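Local coordinates for protein 3-hydroxy-3-methylglutaryl-CoA lyase (Acinetobacter baumannii, PDB 6NDS) that belongs to the HMGL-like family of TIM-barrel enzymes and holds coenzyme A and a zinc ion at the end of its barrel, at residues K63-L68 / C248-G253; Q19-R24 / T213-N218; G243-C248 / R286-L291; K94-A99 / N105-V110. One frame throughout, in Å; residues are numbered along the deposited sequence. Where two conformers were deposited one is given.

Interaction 1: residues K63-L68 / C248-G253. With COA (coenzyme A), chain B.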
# COMPACT_ATOMS: atom_id res chain seq x y z
N LYS A 63 -16.16 0.82 -29.53
CA LYS A 63 -14.93 0.26 -30.08
C LYS A 63 -13.76 0.47 -29.13
O LYS A 63 -12.86 -0.36 -29.06
CB LYS A 63 -14.63 0.86 -31.44
CG LYS A 63 -15.65 0.52 -32.52
CD LYS A 63 -15.25 1.15 -33.85
CE LYS A 63 -16.23 0.80 -34.95
NZ LYS A 63 -15.77 1.34 -36.27
N ALA A 64 -13.76 1.59 -28.41
CA ALA A 64 -12.71 1.90 -27.45
C ALA A 64 -12.86 1.08 -26.17
O ALA A 64 -11.88 0.51 -25.67
CB ALA A 64 -12.73 3.39 -27.12
N ILE A 65 -14.06 1.04 -25.60
CA ILE A 65 -14.28 0.40 -24.30
C ILE A 65 -15.52 -0.48 -24.40
O ILE A 65 -16.60 -0.10 -23.94
CB ILE A 65 -14.44 1.45 -23.18
CG1 ILE A 65 -13.27 2.44 -23.19
CG2 ILE A 65 -14.57 0.80 -21.79
CD1 ILE A 65 -11.97 1.88 -22.61
N PRO A 66 -15.40 -1.67 -25.00
CA PRO A 66 -16.59 -2.52 -25.17
C PRO A 66 -17.22 -2.95 -23.86
O PRO A 66 -18.43 -3.18 -23.83
CB PRO A 66 -16.06 -3.73 -25.96
CG PRO A 66 -14.58 -3.65 -25.89
CD PRO A 66 -14.22 -2.21 -25.70
N ASN A 67 -16.45 -3.02 -22.77
CA ASN A 67 -17.01 -3.47 -21.50
C ASN A 67 -18.06 -2.51 -20.93
O ASN A 67 -18.85 -2.93 -20.07
CB ASN A 67 -15.91 -3.64 -20.46
CG ASN A 67 -15.24 -4.98 -20.52
OD1 ASN A 67 -15.77 -5.93 -21.11
ND2 ASN A 67 -14.07 -5.07 -19.90
N LEU A 68 -18.07 -1.25 -21.35
CA LEU A 68 -18.99 -0.26 -20.81
C LEU A 68 -20.03 0.19 -21.85
O LEU A 68 -20.68 1.22 -21.66
CB LEU A 68 -18.21 0.94 -20.27
CG LEU A 68 -17.27 0.64 -19.10
CD1 LEU A 68 -16.61 1.94 -18.65
CD2 LEU A 68 -18.04 -0.00 -17.96
N CYS A 248 -6.82 1.79 -16.86
CA CYS A 248 -7.24 2.22 -18.20
C CYS A 248 -6.58 1.35 -19.25
O CYS A 248 -5.36 1.14 -19.21
CB CYS A 248 -6.87 3.69 -18.44
SG CYS A 248 -7.15 4.28 -20.15
N PRO A 249 -7.35 0.82 -20.21
CA PRO A 249 -6.76 -0.08 -21.22
C PRO A 249 -5.80 0.61 -22.16
O PRO A 249 -5.01 -0.08 -22.82
CB PRO A 249 -7.98 -0.63 -21.97
CG PRO A 249 -9.16 -0.34 -21.07
CD PRO A 249 -8.81 0.92 -20.35
N PHE A 250 -5.84 1.94 -22.27
CA PHE A 250 -4.99 2.68 -23.19
C PHE A 250 -3.83 3.38 -22.49
O PHE A 250 -3.04 4.05 -23.15
CB PHE A 250 -5.83 3.68 -23.99
CG PHE A 250 -6.93 3.02 -24.77
CD1 PHE A 250 -6.64 2.29 -25.91
CD2 PHE A 250 -8.26 3.11 -24.36
CE1 PHE A 250 -7.65 1.67 -26.64
CE2 PHE A 250 -9.27 2.49 -25.09
CZ PHE A 250 -8.96 1.77 -26.22
N ALA A 251 -3.70 3.22 -21.17
CA ALA A 251 -2.50 3.62 -20.45
C ALA A 251 -1.70 2.37 -20.14
O ALA A 251 -2.10 1.59 -19.26
CB ALA A 251 -2.87 4.37 -19.17
N PRO A 252 -0.58 2.12 -20.82
CA PRO A 252 0.08 0.81 -20.73
C PRO A 252 0.52 0.50 -19.30
O PRO A 252 1.07 1.36 -18.60
CB PRO A 252 1.28 0.94 -21.67
CG PRO A 252 0.98 2.12 -22.53
CD PRO A 252 0.18 3.05 -21.68
N GLY A 253 0.27 -0.74 -18.88
CA GLY A 253 0.61 -1.15 -17.53
C GLY A 253 -0.24 -0.54 -16.44
O GLY A 253 0.12 -0.64 -15.26
N1A COA B . -20.03 7.39 -27.52
C2A COA B . -20.37 6.53 -28.49
N3A COA B . -20.10 6.58 -29.79
C4A COA B . -19.37 7.67 -30.08
C5A COA B . -18.94 8.64 -29.20
C6A COA B . -19.29 8.48 -27.85
N6A COA B . -18.95 9.34 -26.89
N7A COA B . -18.22 9.62 -29.87
C8A COA B . -18.23 9.23 -31.13
N9A COA B . -18.91 8.05 -31.32
C1B COA B . -19.15 7.34 -32.58
C2B COA B . -19.84 8.18 -33.65
O2B COA B . -21.24 8.31 -33.49
C3B COA B . -19.41 7.41 -34.90
O3B COA B . -20.08 6.16 -34.97
P3B COA B . -20.02 5.57 -36.47
O7A COA B . -18.70 4.85 -36.65
O8A COA B . -20.14 6.78 -37.39
O9A COA B . -21.21 4.64 -36.61
C4B COA B . -17.94 7.26 -34.57
O4B COA B . -17.92 6.95 -33.15
C5B COA B . -17.18 8.55 -34.78
O5B COA B . -15.79 8.34 -34.49
P1A COA B . -14.92 9.64 -34.18
O1A COA B . -15.81 10.78 -33.79
O2A COA B . -13.90 9.83 -35.25
O3A COA B . -14.21 9.12 -32.85
P2A COA B . -13.06 8.03 -32.61
O4A COA B . -11.76 8.62 -33.03
O5A COA B . -13.48 6.71 -33.16
O6A COA B . -13.14 7.92 -31.01
CBP COA B . -13.57 8.81 -28.83
CCP COA B . -12.99 9.12 -30.20
CDP COA B . -13.29 9.96 -27.86
CEP COA B . -15.09 8.63 -28.96
CAP COA B . -12.92 7.51 -28.34
OAP COA B . -11.51 7.64 -28.44
C9P COA B . -13.28 7.16 -26.90
O9P COA B . -14.41 6.77 -26.62
N8P COA B . -12.32 7.29 -26.01
C7P COA B . -12.53 7.12 -24.58
C6P COA B . -11.84 5.88 -24.06
C5P COA B . -11.93 5.77 -22.56
O5P COA B . -13.00 5.89 -21.98
N4P COA B . -10.78 5.53 -21.91
C3P COA B . -10.69 5.22 -20.49
C2P COA B . -11.26 6.32 -19.63
S1P COA B . -10.52 7.93 -20.01
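With CG1 anti to the carbonyl carbon (chi1 -53°) and CD1 bent back at chi2 -76°, I65 sends its longer branch across to P249 and F250, while F250 swings its ring toward A64 through chi1 -59°. The contact joins two loops at the C-terminal end of a TIM barrel: 63-68 comes after strand 53-58, whereas the loop holding 248-253 comes after strand 237-240. I65 CD1 lies 3.7 Å from F250 CE2, approaching the ring obliquely, and 3.9 Å from CG of P249, whose own position is poorly ordered. A64 takes part mainly through its backbone. Its carbonyl oxygen sits near the plane of the phenylalanine ring, at the edge, 3.2 Å from F250 CZ, where the ring hydrogens would offer it a weakly positive rim. The A64 methyl adds looser apolar packing against CE2. No hydrogen bond crosses between the loops, so their fit relies on shape and on the A64 oxygen at the ring edge.

The pair also lines the coenzyme A pocket. I65 CG1 touches the pantetheine amide carbon C5P at 3.6 Å, and A64 CB lies 3.8 Å from O9P farther along the same arm; coenzyme A is also hydrogen-bonded to S61 N, R123 NE and the side-chain oxygens of N92 and N121. Across the pocket, a type I turn from C248 to A251 presents F250, while N121 of helix 115-122 packs against both C248 and F250. Within that turn C248 has two roles: its SG accepts the backbone N of F250 at 3.4 Å and rests 3.7 Å from C3P of coenzyme A.

Interaction 2: residues Q19-R24 / T213-N218. With ZN (zinc ion), chain H.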
# COMPACT_ATOMS: atom_id res chain seq x y z
N GLN A 19 -15.62 8.31 -2.77
CA GLN A 19 -16.41 8.28 -4.00
C GLN A 19 -16.08 7.00 -4.77
O GLN A 19 -14.90 6.67 -4.94
CB GLN A 19 -16.15 9.54 -4.84
CG GLN A 19 -16.32 10.83 -3.99
CD GLN A 19 -15.96 12.12 -4.69
OE1 GLN A 19 -16.55 13.17 -4.40
NE2 GLN A 19 -14.98 12.08 -5.59
N GLU A 20 -17.11 6.27 -5.19
CA GLU A 20 -16.93 4.91 -5.69
C GLU A 20 -16.88 4.90 -7.21
O GLU A 20 -17.76 5.49 -7.86
CB GLU A 20 -18.06 4.01 -5.18
CG GLU A 20 -18.02 2.56 -5.73
CD GLU A 20 -16.76 1.80 -5.35
OE1 GLU A 20 -16.25 1.96 -4.21
OE2 GLU A 20 -16.25 1.04 -6.21
N VAL A 21 -15.85 4.26 -7.78
CA VAL A 21 -15.71 4.23 -9.24
C VAL A 21 -15.57 2.82 -9.81
O VAL A 21 -15.26 2.66 -11.00
CB VAL A 21 -14.52 5.10 -9.71
CG1 VAL A 21 -14.68 6.56 -9.21
CG2 VAL A 21 -13.17 4.51 -9.26
N SER A 22 -15.80 1.78 -9.01
CA SER A 22 -15.64 0.44 -9.58
C SER A 22 -16.55 0.14 -10.77
O SER A 22 -16.10 -0.62 -11.65
CB SER A 22 -15.82 -0.67 -8.52
OG SER A 22 -17.11 -0.68 -8.01
N PRO A 23 -17.78 0.65 -10.88
CA PRO A 23 -18.59 0.29 -12.06
C PRO A 23 -18.05 0.86 -13.34
O PRO A 23 -18.46 0.40 -14.41
CB PRO A 23 -19.97 0.88 -11.73
CG PRO A 23 -19.99 1.00 -10.21
CD PRO A 23 -18.57 1.42 -9.90
N ARG A 24 -17.18 1.86 -13.28
CA ARG A 24 -16.61 2.49 -14.47
C ARG A 24 -15.13 2.13 -14.58
O ARG A 24 -14.75 1.32 -15.44
CB ARG A 24 -16.84 4.00 -14.41
CG ARG A 24 -16.61 4.77 -15.73
CD ARG A 24 -15.13 4.95 -16.07
NE ARG A 24 -14.43 5.78 -15.08
CZ ARG A 24 -13.11 5.99 -15.09
NH1 ARG A 24 -12.36 5.43 -16.03
NH2 ARG A 24 -12.56 6.76 -14.17
N THR A 213 -11.40 16.63 -6.23
CA THR A 213 -11.27 15.18 -6.07
C THR A 213 -9.86 14.74 -6.45
O THR A 213 -9.30 15.20 -7.45
CB THR A 213 -12.28 14.42 -6.95
OG1 THR A 213 -13.63 14.75 -6.57
CG2 THR A 213 -12.10 12.88 -6.81
N LEU A 214 -9.29 13.83 -5.66
CA LEU A 214 -8.06 13.14 -6.01
C LEU A 214 -8.39 11.71 -6.39
O LEU A 214 -9.13 11.02 -5.67
CB LEU A 214 -7.05 13.14 -4.85
CG LEU A 214 -6.15 14.36 -4.65
CD1 LEU A 214 -5.39 14.70 -5.92
CD2 LEU A 214 -6.93 15.55 -4.14
N HIS A 215 -7.82 11.24 -7.50
CA HIS A 215 -8.10 9.92 -8.06
C HIS A 215 -6.76 9.19 -8.24
O HIS A 215 -6.08 9.36 -9.25
CB HIS A 215 -8.84 10.13 -9.38
CG HIS A 215 -9.15 8.88 -10.15
ND1 HIS A 215 -10.44 8.43 -10.35
CD2 HIS A 215 -8.35 8.05 -10.87
CE1 HIS A 215 -10.41 7.35 -11.11
NE2 HIS A 215 -9.16 7.10 -11.44
N PHE A 216 -6.37 8.39 -7.24
CA PHE A 216 -5.07 7.71 -7.26
C PHE A 216 -5.20 6.25 -7.68
O PHE A 216 -6.11 5.54 -7.26
CB PHE A 216 -4.40 7.77 -5.88
CG PHE A 216 -4.00 9.15 -5.45
CD1 PHE A 216 -2.98 9.83 -6.11
CD2 PHE A 216 -4.58 9.75 -4.34
CE1 PHE A 216 -2.59 11.11 -5.70
CE2 PHE A 216 -4.18 11.02 -3.91
CZ PHE A 216 -3.18 11.70 -4.59
N HIS A 217 -4.29 5.80 -8.53
CA HIS A 217 -4.11 4.38 -8.75
C HIS A 217 -2.92 3.89 -7.92
O HIS A 217 -2.06 4.68 -7.51
CB HIS A 217 -3.94 4.08 -10.25
CG HIS A 217 -5.21 4.23 -11.05
ND1 HIS A 217 -5.95 3.15 -11.48
CD2 HIS A 217 -5.87 5.33 -11.50
CE1 HIS A 217 -7.01 3.57 -12.15
NE2 HIS A 217 -6.99 4.89 -12.17
N ASN A 218 -2.90 2.58 -7.63
CA ASN A 218 -1.95 2.01 -6.68
C ASN A 218 -0.80 1.25 -7.37
O ASN A 218 -0.20 0.34 -6.77
CB ASN A 218 -2.68 1.08 -5.71
CG ASN A 218 -1.83 0.73 -4.49
OD1 ASN A 218 -1.14 1.60 -3.93
ND2 ASN A 218 -1.85 -0.53 -4.09
ZN ZN H . -8.62 5.94 -13.20
O HOH W 1 -8.25 4.68 -14.99
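Q19 NE2 donates to both T213 OG1 and D239 OD1, the former bond being 3.1 Å long and nearly straight, with the hydroxyl oxygen close to the amide plane. Beyond CG the glutamine chain is extended, and its OE1 accepts from R237 NE, so both ends of the amide are occupied and its rotation is fixed. The T213 methyl is squeezed close alongside: CG2 lies 3.2 Å from Q19 NE2.

D239 links this pair to the metal site, because its OD2 receives H215 ND1 and thereby orients the imidazole. Among the six atoms bound to the zinc ion are H215 NE2 and H217 NE2, each at 2.2 Å, a water and OD2 of D25 from helix 22-28. R24 bends at chi2 and chi3 to bring NH2 within 3.8 Å of H215 CE1, the guanidinium and ring planes 18° apart. Its NE forms a salt bridge with E55, NH1 bonds Q28, and NH2 bonds a citric acid molecule, while coenzyme A touches the same residue.

At the start of helix 22-28, E20 OE2 accepts S22 N and S22 OG from opposite faces of its carboxylate. In the TIM barrel, strand 237-240 runs between strands 17-20 and 212-216, so Q19 and T213 meet across an intervening strand; strand 182-186 packs on the far flank of 212-216.

Interaction 3: residues G243-C248 / R286-L291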
# COMPACT_ATOMS: atom_id res chain seq x y z
N GLY A 243 -12.71 -3.50 -4.00
CA GLY A 243 -11.77 -4.58 -4.23
C GLY A 243 -10.47 -4.18 -4.89
O GLY A 243 -9.65 -5.06 -5.19
N GLY A 244 -10.25 -2.89 -5.15
CA GLY A 244 -9.04 -2.52 -5.87
C GLY A 244 -9.08 -2.83 -7.35
O GLY A 244 -8.02 -2.98 -7.99
N LEU A 245 -10.27 -2.97 -7.93
CA LEU A 245 -10.40 -3.11 -9.37
C LEU A 245 -9.86 -1.86 -10.06
O LEU A 245 -9.62 -0.82 -9.42
CB LEU A 245 -11.86 -3.32 -9.75
CG LEU A 245 -12.52 -4.58 -9.18
CD1 LEU A 245 -14.02 -4.63 -9.51
CD2 LEU A 245 -11.81 -5.81 -9.73
N GLY A 246 -9.61 -1.97 -11.37
CA GLY A 246 -9.49 -0.77 -12.20
C GLY A 246 -8.23 -0.72 -13.04
O GLY A 246 -7.38 -1.61 -13.00
N GLY A 247 -8.13 0.36 -13.81
CA GLY A 247 -7.04 0.59 -14.76
C GLY A 247 -7.63 1.03 -16.09
O GLY A 247 -8.77 0.72 -16.42
N CYS A 248 -6.82 1.79 -16.86
CA CYS A 248 -7.24 2.22 -18.20
C CYS A 248 -6.58 1.35 -19.25
O CYS A 248 -5.36 1.14 -19.21
CB CYS A 248 -6.87 3.69 -18.44
SG CYS A 248 -7.15 4.28 -20.15
N ARG A 286 -16.09 -9.22 -1.01
CA ARG A 286 -15.81 -10.65 -1.03
C ARG A 286 -16.69 -11.42 -2.02
O ARG A 286 -16.41 -12.59 -2.28
CB ARG A 286 -15.92 -11.23 0.38
CG ARG A 286 -14.76 -10.76 1.28
CD ARG A 286 -14.95 -11.11 2.76
NE ARG A 286 -13.69 -11.02 3.49
CZ ARG A 286 -13.58 -11.05 4.82
NH1 ARG A 286 -14.67 -11.16 5.57
NH2 ARG A 286 -12.39 -10.97 5.39
N THR A 287 -17.73 -10.79 -2.58
CA THR A 287 -18.51 -11.43 -3.64
C THR A 287 -17.88 -11.24 -5.01
O THR A 287 -18.35 -11.86 -5.97
CB THR A 287 -19.95 -10.89 -3.68
OG1 THR A 287 -19.98 -9.56 -4.22
CG2 THR A 287 -20.56 -10.91 -2.28
N LEU A 288 -16.83 -10.41 -5.13
CA LEU A 288 -16.27 -10.14 -6.46
C LEU A 288 -15.60 -11.36 -7.12
O LEU A 288 -15.77 -11.55 -8.33
CB LEU A 288 -15.28 -8.98 -6.39
CG LEU A 288 -15.88 -7.59 -6.19
CD1 LEU A 288 -14.76 -6.57 -6.01
CD2 LEU A 288 -16.77 -7.21 -7.38
N PRO A 289 -14.83 -12.19 -6.40
CA PRO A 289 -14.23 -13.35 -7.09
C PRO A 289 -15.26 -14.23 -7.78
O PRO A 289 -15.01 -14.70 -8.89
CB PRO A 289 -13.50 -14.09 -5.96
CG PRO A 289 -13.14 -13.01 -5.01
CD PRO A 289 -14.31 -12.05 -5.03
N ALA A 290 -16.42 -14.44 -7.15
CA ALA A 290 -17.45 -15.24 -7.79
C ALA A 290 -18.02 -14.54 -9.02
O ALA A 290 -18.40 -15.20 -9.99
CB ALA A 290 -18.57 -15.55 -6.79
N LEU A 291 -18.08 -13.21 -8.99
CA LEU A 291 -18.64 -12.46 -10.12
C LEU A 291 -17.67 -12.43 -11.29
O LEU A 291 -18.07 -12.63 -12.44
CB LEU A 291 -18.99 -11.04 -9.68
CG LEU A 291 -19.52 -10.09 -10.76
CD1 LEU A 291 -20.86 -10.59 -11.30
CD2 LEU A 291 -19.66 -8.69 -10.18
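L288 drives its CD1 methyl against the backbone of G243 and the tip of L245, bringing the short helix 288-292 against the glycine-rich loop that follows strand 237-240 of the TIM barrel. The approach to this helix is held from outside the contact: R286, on the exposed side, bonds the carbonyl of A301 through NE, and T287 OG1 bonds the carbonyl of L284 of helix 278-285. L288 comes next and carries the whole meeting. Its CG is anti to the carbonyl carbon (chi1 -72°) and CD1 extends on from it (chi2 174°), lying 4.0 Å from G243 CA. The same methyl meets L245 CD1 at 4.1 Å, the two leucines reaching toward each other tip to tip. Because G243 has no side chain, the methyl can settle directly on its alpha carbon. L242 adds a further apolar wall beside L288. P289 follows, turned to D295, and a weak 3.3 Å bond joins L291 N to T287 O.

The loop has its own polar supports. G243 N bonds E261 and G243 O bonds T296, whose side chain also packs on L245. Further along, G247 N bonds D25, a zinc ligand, and G247 O bonds Q28, so the loop runs from this leucine contact to the metal site. Between the two segments, however, the chemistry is entirely apolar: no hydrogen bond or charge pair crosses, and the fit depends on buried methyl groups meeting one another and a bare glycine backbone, without directional bonds to set their exact orientation.

Interaction 4: residues K94-A99 / N105-V110. With COA (coenzyme A), chain B.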
# COMPACT_ATOMS: atom_id res chain seq x y z
N LYS A 94 -20.97 14.02 -28.14
CA LYS A 94 -21.86 12.89 -28.36
C LYS A 94 -22.11 12.12 -27.06
O LYS A 94 -23.25 11.75 -26.76
CB LYS A 94 -21.28 11.96 -29.42
N GLY A 95 -21.06 11.90 -26.28
CA GLY A 95 -21.22 11.21 -25.00
C GLY A 95 -22.01 12.02 -23.99
O GLY A 95 -22.82 11.47 -23.24
N ALA A 96 -21.79 13.33 -23.96
CA ALA A 96 -22.56 14.20 -23.07
C ALA A 96 -24.05 14.10 -23.36
O ALA A 96 -24.88 14.02 -22.44
CB ALA A 96 -22.08 15.64 -23.20
N LEU A 97 -24.42 14.11 -24.65
CA LEU A 97 -25.83 14.05 -25.01
C LEU A 97 -26.44 12.70 -24.64
O LEU A 97 -27.59 12.65 -24.18
CB LEU A 97 -25.99 14.33 -26.51
CG LEU A 97 -25.68 15.77 -26.88
CD1 LEU A 97 -25.70 15.99 -28.38
CD2 LEU A 97 -26.65 16.72 -26.19
N ARG A 98 -25.68 11.62 -24.82
CA ARG A 98 -26.13 10.30 -24.37
C ARG A 98 -26.35 10.28 -22.87
O ARG A 98 -27.35 9.74 -22.38
CB ARG A 98 -25.11 9.22 -24.75
CG ARG A 98 -24.97 8.88 -26.25
CD ARG A 98 -23.77 7.94 -26.47
NE ARG A 98 -23.89 6.69 -25.70
CZ ARG A 98 -22.86 5.92 -25.34
NH1 ARG A 98 -21.62 6.26 -25.65
NH2 ARG A 98 -23.08 4.81 -24.64
N ALA A 99 -25.41 10.87 -22.12
CA ALA A 99 -25.50 10.84 -20.66
C ALA A 99 -26.72 11.61 -20.17
O ALA A 99 -27.39 11.19 -19.22
CB ALA A 99 -24.22 11.42 -20.05
N ASN A 105 -26.61 12.17 -13.31
CA ASN A 105 -26.75 13.35 -12.46
C ASN A 105 -25.61 14.32 -12.67
O ASN A 105 -25.76 15.52 -12.40
CB ASN A 105 -26.78 12.99 -10.98
CG ASN A 105 -27.94 12.07 -10.60
OD1 ASN A 105 -27.77 11.19 -9.75
ND2 ASN A 105 -29.12 12.29 -11.20
N GLU A 106 -24.46 13.82 -13.09
CA GLU A 106 -23.26 14.62 -13.25
C GLU A 106 -22.44 14.05 -14.40
O GLU A 106 -22.31 12.83 -14.54
CB GLU A 106 -22.44 14.64 -11.96
CG GLU A 106 -21.19 15.50 -11.98
CD GLU A 106 -20.63 15.71 -10.56
OE1 GLU A 106 -19.72 14.96 -10.15
OE2 GLU A 106 -21.13 16.62 -9.86
N LEU A 107 -21.91 14.94 -15.23
CA LEU A 107 -21.07 14.57 -16.35
C LEU A 107 -19.62 14.85 -15.98
O LEU A 107 -19.26 16.00 -15.71
CB LEU A 107 -21.47 15.34 -17.61
CG LEU A 107 -22.62 14.77 -18.45
CD1 LEU A 107 -23.86 14.45 -17.64
CD2 LEU A 107 -22.94 15.74 -19.59
N ASN A 108 -18.79 13.80 -15.99
CA ASN A 108 -17.36 13.90 -15.68
C ASN A 108 -16.59 13.97 -16.99
O ASN A 108 -16.39 12.95 -17.67
CB ASN A 108 -16.92 12.71 -14.84
CG ASN A 108 -15.45 12.75 -14.51
OD1 ASN A 108 -14.84 13.82 -14.53
ND2 ASN A 108 -14.86 11.59 -14.22
N LEU A 109 -16.17 15.18 -17.35
CA LEU A 109 -15.38 15.41 -18.55
C LEU A 109 -13.93 15.03 -18.27
O LEU A 109 -13.41 15.32 -17.20
CB LEU A 109 -15.44 16.88 -18.97
CG LEU A 109 -16.75 17.67 -18.85
CD1 LEU A 109 -16.62 19.03 -19.53
CD2 LEU A 109 -17.91 16.91 -19.45
N VAL A 110 -13.28 14.38 -19.24
CA VAL A 110 -11.93 13.88 -19.02
C VAL A 110 -11.03 14.24 -20.20
O VAL A 110 -11.37 13.98 -21.36
CB VAL A 110 -11.91 12.35 -18.80
CG1 VAL A 110 -10.46 11.86 -18.62
CG2 VAL A 110 -12.75 11.98 -17.58
N1A COA B . -20.03 7.39 -27.52
C2A COA B . -20.37 6.53 -28.49
N3A COA B . -20.10 6.58 -29.79
C4A COA B . -19.37 7.67 -30.08
C5A COA B . -18.94 8.64 -29.20
C6A COA B . -19.29 8.48 -27.85
N6A COA B . -18.95 9.34 -26.89
N7A COA B . -18.22 9.62 -29.87
C8A COA B . -18.23 9.23 -31.13
N9A COA B . -18.91 8.05 -31.32
C1B COA B . -19.15 7.34 -32.58
C2B COA B . -19.84 8.18 -33.65
O2B COA B . -21.24 8.31 -33.49
C3B COA B . -19.41 7.41 -34.90
O3B COA B . -20.08 6.16 -34.97
P3B COA B . -20.02 5.57 -36.47
O7A COA B . -18.70 4.85 -36.65
O8A COA B . -20.14 6.78 -37.39
O9A COA B . -21.21 4.64 -36.61
C4B COA B . -17.94 7.26 -34.57
O4B COA B . -17.92 6.95 -33.15
C5B COA B . -17.18 8.55 -34.78
O5B COA B . -15.79 8.34 -34.49
P1A COA B . -14.92 9.64 -34.18
O1A COA B . -15.81 10.78 -33.79
O2A COA B . -13.90 9.83 -35.25
O3A COA B . -14.21 9.12 -32.85
P2A COA B . -13.06 8.03 -32.61
O4A COA B . -11.76 8.62 -33.03
O5A COA B . -13.48 6.71 -33.16
O6A COA B . -13.14 7.92 -31.01
CBP COA B . -13.57 8.81 -28.83
CCP COA B . -12.99 9.12 -30.20
CDP COA B . -13.29 9.96 -27.86
CEP COA B . -15.09 8.63 -28.96
CAP COA B . -12.92 7.51 -28.34
OAP COA B . -11.51 7.64 -28.44
C9P COA B . -13.28 7.16 -26.90
O9P COA B . -14.41 6.77 -26.62
N8P COA B . -12.32 7.29 -26.01
C7P COA B . -12.53 7.12 -24.58
C6P COA B . -11.84 5.88 -24.06
C5P COA B . -11.93 5.77 -22.56
O5P COA B . -13.00 5.89 -21.98
N4P COA B . -10.78 5.53 -21.91
C3P COA B . -10.69 5.22 -20.49
C2P COA B . -11.26 6.32 -19.63
S1P COA B . -10.52 7.93 -20.01
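Apolar contact between A96, A99 and L107 seats helix 93-101 on strand 106-112, within the beta-alpha-beta unit that begins with strand 85-90 of the TIM barrel. L107 divides its branches between the two alanines. CD2 lies 3.7 Å from A96 CB, and CD1 lies 3.9 Å from A99 CB, with CG anti to the carbonyl carbon (chi1 -85°), which helps turn the fork to the helix. Three residues apart, the alanines stand on one face of the helix, and their small size lets the strand approach to 6.9 Å between the CA atoms of A96 and L107. I136 and L140 of helix 126-140 also pack on A96, while I90 and F59 flank A99.

Backbone bonds keep that face regular, as A99 N reaches G95 O at 2.9 Å. Along the strand, E106 pairs with R53 in a salt bridge and N108 bonds E55 and T149, so its polar side chains are engaged on the side away from the helix.

Contacts with coenzyme A come mostly from other parts of the helix. R98, bent at chi3 (58°), brings NH1 in the guanidinium plane to adenine N1A at 2.7 Å, a weak bond because the N-H points well off line (127°); NH1 also bonds the carbonyl of V60. G95, bare of side chain, allows the adenine amino group N6A to within 3.4 Å of its N, which itself bonds N92. K94 CB lies 3.9 Å from N7A; the rest of this side chain is not modelled. Farther along the strand, V110 CG1 comes to 4.2 Å from the thiol sulfur S1P.

Overall arrangement
Coenzyme A ties interactions 1 and 4 together: interaction 4 carries the adenine end and interaction 1 the pantetheine arm, their centres about 18 Å apart and their nearest atoms about 5 Å. Interaction 2 holds the zinc ion and touches interaction 1 where L68 CD2 meets P23 O at 3.6 Å. Interaction 3 shares C248 with interaction 1 and reaches interaction 2 where G247 N lies 3.8 Å from H217 CE1, so one loop runs from the outer helix past the metal to the thiol end of the ligand. Interactions 3 and 4 are farthest apart, about 25 Å between centres. Interactions 2 and 4 both draw on the strands of the one barrel.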